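Local coordinates for protein Bd3459 (Bdellovibrio bacteriovorus, PDB 5CEC) that is a predatory endopeptidase of the peptidase S13 family, probably cutting peptidoglycan, and is bound by the immunity protein Bd3460, at residues F116-N119 / M120-L124; K163-T166 / V167-A171; I173-A176 / T177-S181; N252-I255 / A256-Y260. The protein carries 1 engineered substitution. All coordinates share one frame; numbering follows the deposited sequence.

Contact 1: F116-N119 / M120-L124. With SO4 (sulfate ion), chain E.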
loop_
_atom_site.group_PDB
_atom_site.type_symbol
_atom_site.label_atom_id
_atom_site.label_comp_id
_atom_site.label_asym_id
_atom_site.label_seq_id
_atom_site.Cartn_x
_atom_site.Cartn_y
_atom_site.Cartn_z
ATOM N N PHE A 116 -2.544 7.671 -14.814
ATOM C CA PHE A 116 -2.952 8.919 -15.459
ATOM C C PHE A 116 -4.282 9.306 -14.838
ATOM O O PHE A 116 -5.337 8.791 -15.215
ATOM C CB PHE A 116 -3.020 8.785 -16.982
ATOM C CG PHE A 116 -2.833 10.068 -17.718
ATOM C CD1 PHE A 116 -3.566 11.190 -17.398
ATOM C CD2 PHE A 116 -1.903 10.179 -18.729
ATOM C CE1 PHE A 116 -3.401 12.381 -18.076
ATOM C CE2 PHE A 116 -1.731 11.385 -19.424
ATOM C CZ PHE A 116 -2.472 12.472 -19.080
ATOM N N GLY A 117 -4.193 10.210 -13.872
ATOM C CA GLY A 117 -5.345 10.699 -13.145
ATOM C C GLY A 117 -5.180 12.177 -12.867
ATOM O O GLY A 117 -4.618 12.923 -13.681
ATOM N N ARG A 118 -5.633 12.589 -11.690
ATOM C CA ARG A 118 -5.504 13.992 -11.256
ATOM C C ARG A 118 -4.126 14.570 -11.482
ATOM O O ARG A 118 -3.996 15.637 -12.090
ATOM C CB ARG A 118 -5.866 14.106 -9.751
ATOM C CG ARG A 118 -5.757 15.534 -9.205
ATOM C CD ARG A 118 -5.589 15.542 -7.689
ATOM N NE ARG A 118 -6.691 14.881 -7.008
ATOM C CZ ARG A 118 -7.881 15.440 -6.732
ATOM N NH1 ARG A 118 -8.184 16.669 -7.127
ATOM N NH2 ARG A 118 -8.761 14.746 -6.048
ATOM N N ASN A 119 -3.108 13.925 -10.933
ATOM C CA ASN A 119 -1.802 14.598 -10.859
ATOM C C ASN A 119 -1.100 14.665 -12.210
ATOM O O ASN A 119 -0.507 15.707 -12.560
ATOM C CB ASN A 119 -0.949 13.966 -9.777
ATOM C CG ASN A 119 -1.489 14.235 -8.406
ATOM O OD1 ASN A 119 -1.975 15.319 -8.169
ATOM N ND2 ASN A 119 -1.445 13.264 -7.517
ATOM N N MET A 120 -1.176 13.600 -13.014
ATOM C CA MET A 120 -0.676 13.693 -14.386
ATOM C C MET A 120 -1.437 14.740 -15.211
ATOM O O MET A 120 -0.857 15.429 -16.047
ATOM C CB MET A 120 -0.633 12.323 -15.055
ATOM C CG MET A 120 0.063 12.376 -16.385
ATOM S SD MET A 120 1.782 12.879 -16.250
ATOM C CE MET A 120 2.604 11.770 -17.368
ATOM N N SER A 121 -2.731 14.865 -14.952
ATOM C CA SER A 121 -3.562 15.848 -15.648
ATOM C C SER A 121 -3.118 17.256 -15.280
ATOM O O SER A 121 -2.998 18.113 -16.157
ATOM C CB SER A 121 -5.050 15.666 -15.325
ATOM O OG SER A 121 -5.537 14.460 -15.875
ATOM N N TYR A 122 -2.872 17.489 -13.990
ATOM C CA TYR A 122 -2.351 18.781 -13.559
ATOM C C TYR A 122 -1.032 19.114 -14.229
ATOM O O TYR A 122 -0.811 20.242 -14.653
ATOM C CB TYR A 122 -2.151 18.818 -12.041
ATOM C CG TYR A 122 -3.398 18.839 -11.163
ATOM C CD1 TYR A 122 -4.689 18.994 -11.687
ATOM C CD2 TYR A 122 -3.265 18.696 -9.796
ATOM C CE1 TYR A 122 -5.805 19.014 -10.863
ATOM C CE2 TYR A 122 -4.364 18.713 -8.966
ATOM C CZ TYR A 122 -5.621 18.878 -9.492
ATOM O OH TYR A 122 -6.681 18.896 -8.636
ATOM N N PHE A 123 -0.150 18.132 -14.318
ATOM C CA PHE A 123 1.126 18.336 -15.014
ATOM C C PHE A 123 0.910 18.630 -16.487
ATOM O O PHE A 123 1.529 19.546 -17.038
ATOM C CB PHE A 123 2.041 17.139 -14.823
ATOM C CG PHE A 123 3.397 17.312 -15.455
ATOM C CD1 PHE A 123 4.331 18.224 -14.943
ATOM C CD2 PHE A 123 3.729 16.617 -16.591
ATOM C CE1 PHE A 123 5.562 18.405 -15.551
ATOM C CE2 PHE A 123 4.967 16.798 -17.200
ATOM C CZ PHE A 123 5.875 17.697 -16.685
ATOM N N LEU A 124 0.024 17.884 -17.125
ATOM C CA LEU A 124 -0.254 18.143 -18.530
ATOM C C LEU A 124 -0.793 19.563 -18.744
ATOM O O LEU A 124 -0.402 20.240 -19.700
ATOM C CB LEU A 124 -1.213 17.107 -19.116
ATOM C CG LEU A 124 -1.705 17.338 -20.549
ATOM C CD1 LEU A 124 -0.525 17.540 -21.490
ATOM C CD2 LEU A 124 -2.599 16.223 -21.014
HETATM S S SO4 E . -11.417 18.129 -7.293
HETATM O O1 SO4 E . -10.562 17.905 -6.097
HETATM O O2 SO4 E . -12.849 18.102 -6.936
HETATM O O3 SO4 E . -11.057 17.260 -8.424
HETATM O O4 SO4 E . -11.174 19.513 -7.849
HETATM O O HOH W 1 -1.952 10.905 -12.281
#
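Two side-chain pairs, Phe116 with Met120 and Arg118 with Tyr122, pack at the start of a helix. In the first pair, Met120 CG sits over the centre of the Phe116 ring, 3.6 Å from its centroid, as a CH-pi contact. The sulfur follows above the same ring at a longer Met-aromatic distance, with Met120 SD 5.2 Å from the Phe116 centroid. Leu124 CD2 and Ser121 OG meet the edge of the ring. In the second pair, Arg118 runs alongside Tyr122, and Arg118 CG lies over the phenol face.

The polar contacts begin at the N-cap carbonyl. Gly117 O accepts from Ser121 N at 3.0 Å and from Ser121 OG at 2.8 Å. The hydroxyl comes from above the carbonyl plane, where it is brought by chi1 of -68°, which sets Ser121 OG beside its own backbone N. A water accepts from both Gly117 N and Met120 N, so these two N-H groups at the start of the helix share one acceptor.

Arg118 is the charged group. Arg118 NH1 donates to Tyr122 OH at 3.1 Å, with the oxygen in the guanidinium plane. Arg118 NH1 also reaches sulfate O1 at 2.9 Å, and Trp149 holds the same ion, which probably comes from the crystallisation liquor. Arg118 NE forms a salt bridge with Glu153, so the guanidinium is held from several directions.

Gly117 is the N-cap of helix 118-130. This helix is the crossover of a beta-alpha-beta unit with strands 104-109 and 135-141.

Contact 2: K163-T166 / V167-A171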
loop_
_atom_site.group_PDB
_atom_site.type_symbol
_atom_site.label_atom_id
_atom_site.label_comp_id
_atom_site.label_asym_id
_atom_site.label_seq_id
_atom_site.Cartn_x
_atom_site.Cartn_y
_atom_site.Cartn_z
ATOM N N LYS A 163 -13.637 -2.326 -14.627
ATOM C CA LYS A 163 -13.272 -3.164 -15.752
ATOM C C LYS A 163 -14.308 -2.890 -16.855
ATOM O O LYS A 163 -15.469 -3.280 -16.741
ATOM C CB LYS A 163 -13.242 -4.631 -15.322
ATOM C CG LYS A 163 -12.736 -5.574 -16.403
ATOM C CD LYS A 163 -12.373 -6.943 -15.833
ATOM C CE LYS A 163 -11.961 -7.931 -16.916
ATOM N NZ LYS A 163 -11.014 -7.340 -17.916
ATOM N N TYR A 164 -13.884 -2.191 -17.903
ATOM C CA TYR A 164 -14.783 -1.780 -18.982
ATOM C C TYR A 164 -14.872 -2.891 -20.021
ATOM O O TYR A 164 -13.891 -3.243 -20.686
ATOM C CB TYR A 164 -14.291 -0.499 -19.630
ATOM C CG TYR A 164 -14.140 0.635 -18.628
ATOM C CD1 TYR A 164 -15.234 1.149 -17.939
ATOM C CD2 TYR A 164 -12.903 1.189 -18.369
ATOM C CE1 TYR A 164 -15.092 2.177 -17.008
ATOM C CE2 TYR A 164 -12.747 2.206 -17.449
ATOM C CZ TYR A 164 -13.835 2.712 -16.772
ATOM O OH TYR A 164 -13.691 3.745 -15.866
ATOM N N ASP A 165 -16.070 -3.401 -20.185
ATOM C CA ASP A 165 -16.288 -4.545 -21.061
ATOM C C ASP A 165 -16.550 -4.120 -22.513
ATOM O O ASP A 165 -16.515 -4.956 -23.409
ATOM C CB ASP A 165 -17.409 -5.433 -20.511
ATOM C CG ASP A 165 -17.204 -5.812 -19.026
ATOM O OD1 ASP A 165 -16.247 -6.533 -18.670
ATOM O OD2 ASP A 165 -18.020 -5.387 -18.192
ATOM N N THR A 166 -16.754 -2.820 -22.749
ATOM C CA THR A 166 -16.821 -2.280 -24.102
ATOM C C THR A 166 -15.979 -1.005 -24.139
ATOM O O THR A 166 -15.810 -0.317 -23.129
ATOM C CB THR A 166 -18.251 -1.940 -24.569
ATOM O OG1 THR A 166 -18.780 -0.855 -23.796
ATOM C CG2 THR A 166 -19.195 -3.139 -24.454
ATOM N N VAL A 167 -15.457 -0.702 -25.309
ATOM C CA VAL A 167 -14.699 0.528 -25.492
ATOM C C VAL A 167 -15.650 1.724 -25.299
ATOM O O VAL A 167 -15.252 2.746 -24.759
ATOM C CB VAL A 167 -13.958 0.537 -26.850
ATOM C CG1 VAL A 167 -13.597 1.941 -27.282
ATOM C CG2 VAL A 167 -12.682 -0.287 -26.746
ATOM N N GLU A 168 -16.916 1.570 -25.673
ATOM C CA GLU A 168 -17.856 2.681 -25.629
ATOM C C GLU A 168 -18.135 3.063 -24.177
ATOM O O GLU A 168 -18.255 4.250 -23.857
ATOM C CB GLU A 168 -19.150 2.357 -26.391
ATOM C CG GLU A 168 -18.958 2.230 -27.907
ATOM C CD GLU A 168 -18.105 1.022 -28.363
ATOM O OE1 GLU A 168 -18.145 -0.083 -27.727
ATOM O OE2 GLU A 168 -17.371 1.193 -29.374
ATOM N N GLN A 169 -18.175 2.067 -23.291
ATOM C CA GLN A 169 -18.343 2.328 -21.880
ATOM C C GLN A 169 -17.139 3.096 -21.358
ATOM O O GLN A 169 -17.311 4.120 -20.721
ATOM C CB GLN A 169 -18.496 1.031 -21.103
ATOM C CG GLN A 169 -18.776 1.204 -19.625
ATOM C CD GLN A 169 -18.934 -0.146 -18.931
ATOM O OE1 GLN A 169 -18.296 -1.145 -19.311
ATOM N NE2 GLN A 169 -19.822 -0.204 -17.941
ATOM N N GLN A 170 -15.934 2.613 -21.653
ATOM C CA GLN A 170 -14.702 3.279 -21.210
ATOM C C GLN A 170 -14.706 4.723 -21.676
ATOM O O GLN A 170 -14.425 5.637 -20.886
ATOM C CB GLN A 170 -13.471 2.571 -21.749
ATOM C CG GLN A 170 -12.153 3.236 -21.371
ATOM C CD GLN A 170 -11.002 2.524 -22.026
ATOM O OE1 GLN A 170 -10.807 1.328 -21.781
ATOM N NE2 GLN A 170 -10.275 3.211 -22.902
ATOM N N ALA A 171 -14.981 4.921 -22.975
ATOM C CA ALA A 171 -14.915 6.256 -23.589
ATOM C C ALA A 171 -15.939 7.216 -23.007
ATOM O O ALA A 171 -15.626 8.390 -22.817
ATOM C CB ALA A 171 -15.099 6.171 -25.107
#
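The Tyr164 ring rests one face on the backbone of Gln170. Gln170 CA lies 3.9 Å from the ring centroid, 18° off the normal, and makes a CH-pi contact. It is displaced toward the rim of the ring. Gln170 CB and CG continue along the CD2 side of the ring, with Gln170 CB 3.7 Å from Tyr164 CD2. Gln169 CG approaches the other side of the ring, at Tyr164 CD1, at 3.9 Å. Both glutamine chains cross the tyrosine at about a right angle, and their amide planes are turned by more than 60° from the ring.

The arrangement is the N-terminal cap of helix 167-182, with Thr166 at the N-cap position. Tyr164, two residues before the cap, folds back onto the first turn. Most of the contact is at the surface, but Gln170 is buried. Its amide NE2 is bonded to Glu143 O in a neighbouring loop. Val167 faces Phe218 of strand 212-218, so the start of the helix leans on the edge of the mixed sheet.

A side chain also ties the incoming loop to the helix. Gln169 is extended, with CG opposite its backbone N (chi1 -176°), and this carries the amide back past the tyrosine. Gln169 OE1 accepts from Asp165 N at 3.3 Å, a long bond. Gln170 N reaches Thr166 O at the same length, closing the first regular helical turn. The capping bond itself is shorter: Thr166 OG1 accepts from Gln169 N at 3.0 Å, and Gln169 CB sits 3.3 Å from this OG1.

Contact 3: I173-A176 / T177-S181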
loop_
_atom_site.group_PDB
_atom_site.type_symbol
_atom_site.label_atom_id
_atom_site.label_comp_id
_atom_site.label_asym_id
_atom_site.label_seq_id
_atom_site.Cartn_x
_atom_site.Cartn_y
_atom_site.Cartn_z
ATOM N N ILE A 173 -17.029 7.265 -19.993
ATOM C CA ILE A 173 -16.541 7.654 -18.669
ATOM C C ILE A 173 -15.310 8.563 -18.781
ATOM O O ILE A 173 -15.221 9.546 -18.062
ATOM C CB ILE A 173 -16.268 6.420 -17.800
ATOM C CG1 ILE A 173 -17.568 5.628 -17.647
ATOM C CG2 ILE A 173 -15.708 6.826 -16.435
ATOM C CD1 ILE A 173 -18.637 6.280 -16.808
ATOM N N VAL A 174 -14.398 8.290 -19.715
ATOM C CA VAL A 174 -13.241 9.182 -19.926
ATOM C C VAL A 174 -13.725 10.553 -20.369
ATOM O O VAL A 174 -13.229 11.560 -19.871
ATOM C CB VAL A 174 -12.243 8.574 -20.920
ATOM C CG1 VAL A 174 -11.148 9.558 -21.266
ATOM C CG2 VAL A 174 -11.626 7.323 -20.301
ATOM N N ARG A 175 -14.700 10.596 -21.276
ATOM C CA ARG A 175 -15.246 11.865 -21.723
ATOM C C ARG A 175 -15.828 12.649 -20.556
ATOM O O ARG A 175 -15.581 13.848 -20.442
ATOM C CB ARG A 175 -16.278 11.692 -22.836
ATOM C CG ARG A 175 -16.940 12.990 -23.284
ATOM C CD ARG A 175 -17.801 12.766 -24.510
ATOM N NE ARG A 175 -18.523 13.976 -24.894
ATOM C CZ ARG A 175 -19.682 14.396 -24.397
ATOM N NH1 ARG A 175 -20.341 13.702 -23.472
ATOM N NH2 ARG A 175 -20.202 15.530 -24.850
ATOM N N ALA A 176 -16.584 11.962 -19.707
ATOM C CA ALA A 176 -17.147 12.590 -18.545
ATOM C C ALA A 176 -16.098 13.121 -17.581
ATOM O O ALA A 176 -16.265 14.200 -17.043
ATOM C CB ALA A 176 -18.106 11.661 -17.823
ATOM N N THR A 177 -15.026 12.364 -17.363
ATOM C CA THR A 177 -13.958 12.812 -16.491
ATOM C C THR A 177 -13.197 13.996 -17.110
ATOM O O THR A 177 -12.836 14.939 -16.407
ATOM C CB THR A 177 -12.985 11.646 -16.205
ATOM O OG1 THR A 177 -13.724 10.558 -15.646
ATOM C CG2 THR A 177 -11.857 12.061 -15.260
ATOM N N LEU A 178 -12.970 13.950 -18.424
ATOM C CA LEU A 178 -12.368 15.083 -19.111
ATOM C C LEU A 178 -13.226 16.331 -18.949
ATOM O O LEU A 178 -12.714 17.392 -18.664
ATOM C CB LEU A 178 -12.128 14.780 -20.579
ATOM C CG LEU A 178 -10.915 13.892 -20.912
ATOM C CD1 LEU A 178 -10.969 13.457 -22.368
ATOM C CD2 LEU A 178 -9.610 14.615 -20.595
ATOM N N THR A 179 -14.541 16.178 -19.063
ATOM C CA THR A 179 -15.450 17.299 -19.004
ATOM C C THR A 179 -15.547 17.853 -17.587
ATOM O O THR A 179 -15.513 19.069 -17.398
ATOM C CB THR A 179 -16.833 16.879 -19.497
ATOM O OG1 THR A 179 -16.760 16.417 -20.854
ATOM C CG2 THR A 179 -17.889 17.998 -19.400
ATOM N N SER A 180 -15.636 16.982 -16.585
ATOM C CA SER A 180 -15.953 17.448 -15.235
ATOM C C SER A 180 -14.731 17.698 -14.371
ATOM O O SER A 180 -14.828 18.398 -13.379
ATOM C CB SER A 180 -16.904 16.468 -14.558
ATOM O OG SER A 180 -18.149 16.474 -15.235
ATOM N N SER A 181 -13.577 17.141 -14.762
ATOM C CA SER A 181 -12.362 17.261 -13.970
ATOM C C SER A 181 -11.197 17.873 -14.733
ATOM O O SER A 181 -10.606 18.841 -14.274
ATOM C CB SER A 181 -11.954 15.888 -13.415
ATOM O OG SER A 181 -12.938 15.418 -12.514
#
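Arg175 O is gripped twice by Thr179. The backbone Thr179 N and the hydroxyl Thr179 OG1 each lie 2.9 Å from Arg175 O, and they arrive from opposite faces of the carbonyl plane. The hydroxyl stands 37° out of that plane. A chi1 of -60° allows this, because it places OG1 beside the backbone N of Thr179 and turns it back along the helix.

Thr177 has a similar torsion, and Thr177 OG1 lies 3.0 Å from Ile173 O. Thr177 N donates to the same Ile173 O. The shortest bond between the segments runs from Leu178 N to Val174 O, at 2.8 Å. Ser180 N closes the next turn onto Ala176 O.

The backbone bonds are the i to i+4 bonds of helix 167-182, which widens into a pi-type turn at 178-181, close to its C-terminal end. The helix is amphipathic. Thr179, Ser180 and Ala176 lie on the exposed side, while Val174 and Leu178 are buried.

The two buried chains run next to each other in the same direction, and Val174 CG1 meets Leu178 CD1 at 4.1 Å. Both press on Phe141 of strand 135-141, and Leu178 also meets Ile216 of strand 212-218. The extended Arg175 stretches to this second strand, where its NE is bonded to Ile216 O.

Contact 4: N252-I255 / A256-Y260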
loop_
_atom_site.group_PDB
_atom_site.type_symbol
_atom_site.label_atom_id
_atom_site.label_comp_id
_atom_site.label_asym_id
_atom_site.label_seq_id
_atom_site.Cartn_x
_atom_site.Cartn_y
_atom_site.Cartn_z
ATOM N N ASN A 252 -1.731 -0.184 -4.609
ATOM C CA ASN A 252 -2.692 0.480 -5.480
ATOM C C ASN A 252 -3.331 -0.508 -6.472
ATOM O O ASN A 252 -2.677 -0.942 -7.428
ATOM C CB ASN A 252 -2.007 1.636 -6.234
ATOM C CG ASN A 252 -2.977 2.460 -6.995
ATOM O OD1 ASN A 252 -3.816 1.917 -7.729
ATOM N ND2 ASN A 252 -2.896 3.762 -6.820
ATOM N N ASN A 253 -4.604 -0.825 -6.248
ATOM C CA ASN A 253 -5.312 -1.781 -7.108
ATOM C C ASN A 253 -5.457 -1.281 -8.542
ATOM O O ASN A 253 -5.387 -2.089 -9.479
ATOM C CB ASN A 253 -6.681 -2.084 -6.543
ATOM C CG ASN A 253 -6.624 -2.884 -5.278
ATOM O OD1 ASN A 253 -5.582 -3.350 -4.825
ATOM N ND2 ASN A 253 -7.789 -3.040 -4.679
ATOM N N TYR A 254 -5.715 0.014 -8.706
ATOM C CA TYR A 254 -5.922 0.571 -10.039
ATOM C C TYR A 254 -4.708 0.372 -10.916
ATOM O O TYR A 254 -4.824 -0.082 -12.096
ATOM C CB TYR A 254 -6.299 2.082 -9.984
ATOM C CG TYR A 254 -6.431 2.715 -11.338
ATOM C CD1 TYR A 254 -7.633 2.708 -12.042
ATOM C CD2 TYR A 254 -5.329 3.296 -11.967
ATOM C CE1 TYR A 254 -7.746 3.265 -13.295
ATOM C CE2 TYR A 254 -5.452 3.868 -13.222
ATOM C CZ TYR A 254 -6.647 3.855 -13.896
ATOM O OH TYR A 254 -6.758 4.373 -15.150
ATOM N N ILE A 255 -3.539 0.704 -10.365
ATOM C CA ILE A 255 -2.317 0.547 -11.151
ATOM C C ILE A 255 -2.100 -0.936 -11.486
ATOM O O ILE A 255 -1.776 -1.297 -12.626
ATOM C CB ILE A 255 -1.068 1.128 -10.462
ATOM C CG1 ILE A 255 -1.244 2.624 -10.148
ATOM C CG2 ILE A 255 0.188 0.930 -11.295
ATOM C CD1 ILE A 255 -0.150 3.207 -9.273
ATOM N N ALA A 256 -2.245 -1.786 -10.471
ATOM C CA ALA A 256 -1.926 -3.211 -10.659
ATOM C C ALA A 256 -2.873 -3.839 -11.687
ATOM O O ALA A 256 -2.431 -4.618 -12.551
ATOM C CB ALA A 256 -2.026 -3.947 -9.336
ATOM N N ASP A 257 -4.165 -3.571 -11.555
ATOM C CA ASP A 257 -5.146 -4.187 -12.446
ATOM C C ASP A 257 -4.957 -3.697 -13.878
ATOM O O ASP A 257 -5.043 -4.472 -14.818
ATOM C CB ASP A 257 -6.582 -3.964 -11.939
ATOM C CG ASP A 257 -6.884 -4.768 -10.708
ATOM O OD1 ASP A 257 -6.419 -5.930 -10.637
ATOM O OD2 ASP A 257 -7.626 -4.276 -9.844
ATOM N N ASN A 258 -4.631 -2.411 -14.047
ATOM C CA ASN A 258 -4.418 -1.906 -15.373
ATOM C C ASN A 258 -3.139 -2.417 -16.020
ATOM O O ASN A 258 -3.135 -2.648 -17.208
ATOM C CB ASN A 258 -4.539 -0.377 -15.421
ATOM C CG ASN A 258 -5.987 0.050 -15.509
ATOM O OD1 ASN A 258 -6.576 -0.016 -16.587
ATOM N ND2 ASN A 258 -6.594 0.375 -14.368
ATOM N N LEU A 259 -2.074 -2.578 -15.235
ATOM C CA LEU A 259 -0.874 -3.196 -15.786
ATOM C C LEU A 259 -1.209 -4.609 -16.282
ATOM O O LEU A 259 -0.795 -4.996 -17.363
ATOM C CB LEU A 259 0.252 -3.251 -14.771
ATOM C CG LEU A 259 1.005 -1.946 -14.528
ATOM C CD1 LEU A 259 1.889 -2.062 -13.326
ATOM C CD2 LEU A 259 1.806 -1.509 -15.759
ATOM N N TYR A 260 -1.930 -5.386 -15.468
ATOM C CA TYR A 260 -2.263 -6.776 -15.806
ATOM C C TYR A 260 -3.100 -6.838 -17.059
ATOM O O TYR A 260 -2.839 -7.663 -17.951
ATOM C CB TYR A 260 -2.960 -7.372 -14.610
ATOM C CG TYR A 260 -3.375 -8.801 -14.642
ATOM C CD1 TYR A 260 -4.645 -9.166 -15.075
ATOM C CD2 TYR A 260 -2.537 -9.794 -14.167
ATOM C CE1 TYR A 260 -5.071 -10.479 -15.029
ATOM C CE2 TYR A 260 -2.946 -11.128 -14.142
ATOM C CZ TYR A 260 -4.204 -11.460 -14.570
ATOM O OH TYR A 260 -4.578 -12.769 -14.488
#
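Tyr254 O accepts two hydrogen bonds from Asn258, one from the backbone N at 3.0 Å and one from ND2 at 2.9 Å. The donors reach Tyr254 O from opposite faces of the carbonyl plane. Tyr254 O lies 7° out of the amide plane of Asn258. Asn258 ND2 also sits over one face of the Tyr254 ring, 3.3 Å from Tyr254 CE1 and offset toward the rim. The tyrosine CG lies opposite its backbone N (chi1 176°), and the ring thereby runs forward along the helix to meet the amide. Ring and amide planes are 45° apart.

Asn252 caps the helix. Asn252 OD1 accepts from Ile255 N at 2.9 Å, with the donor well above the side-chain carbonyl plane. Asn252 ND2 is hydrogen-bonded to Gln250 OE1 and Ala151 O. Asn252 O receives Ala256 N at 3.2 Å. Ile255 and Leu259 run alongside each other, with Ile255 CG2 4.0 Å from Leu259 CD1.

Asn253 and Asp257 share another side of the helix and find their polar partners outside it. Asn253 OD1 is bonded to Lys73 NZ, consistent with the asparagine of an SxN motif beside the SxxK lysine in penicillin-recognising enzymes. Asp257 OD2 is bonded to Thr161.

Helix 253-262 is buried near the centre of the chain. Ile255 and Leu259 pack on helix 240-250, and Ala256 and Leu259 also meet helix 72-84, which carries Lys73.

The four contacts follow one another along the chain, each within a single run of residues. Contacts 2 and 3 share helix 167-182. Their centres are about 14 Å apart, and they touch where Tyr164 OH meets Ile173 CG2 at 3.7 Å. Contact 1 lies on helix 118-130, with its centre about 13 Å from that of contact 3. Phe182, at the end of helix 167-182, packs on Ser121 and Leu124 of helix 118-130. Contact 4 is on helix 253-262, much nearer the centre of the chain. Its centre is about 16 to 20 Å from the others. Contacts 1 to 3 lie on helices packed on the mixed sheet, while contact 4 lies beside the probable SxxK site.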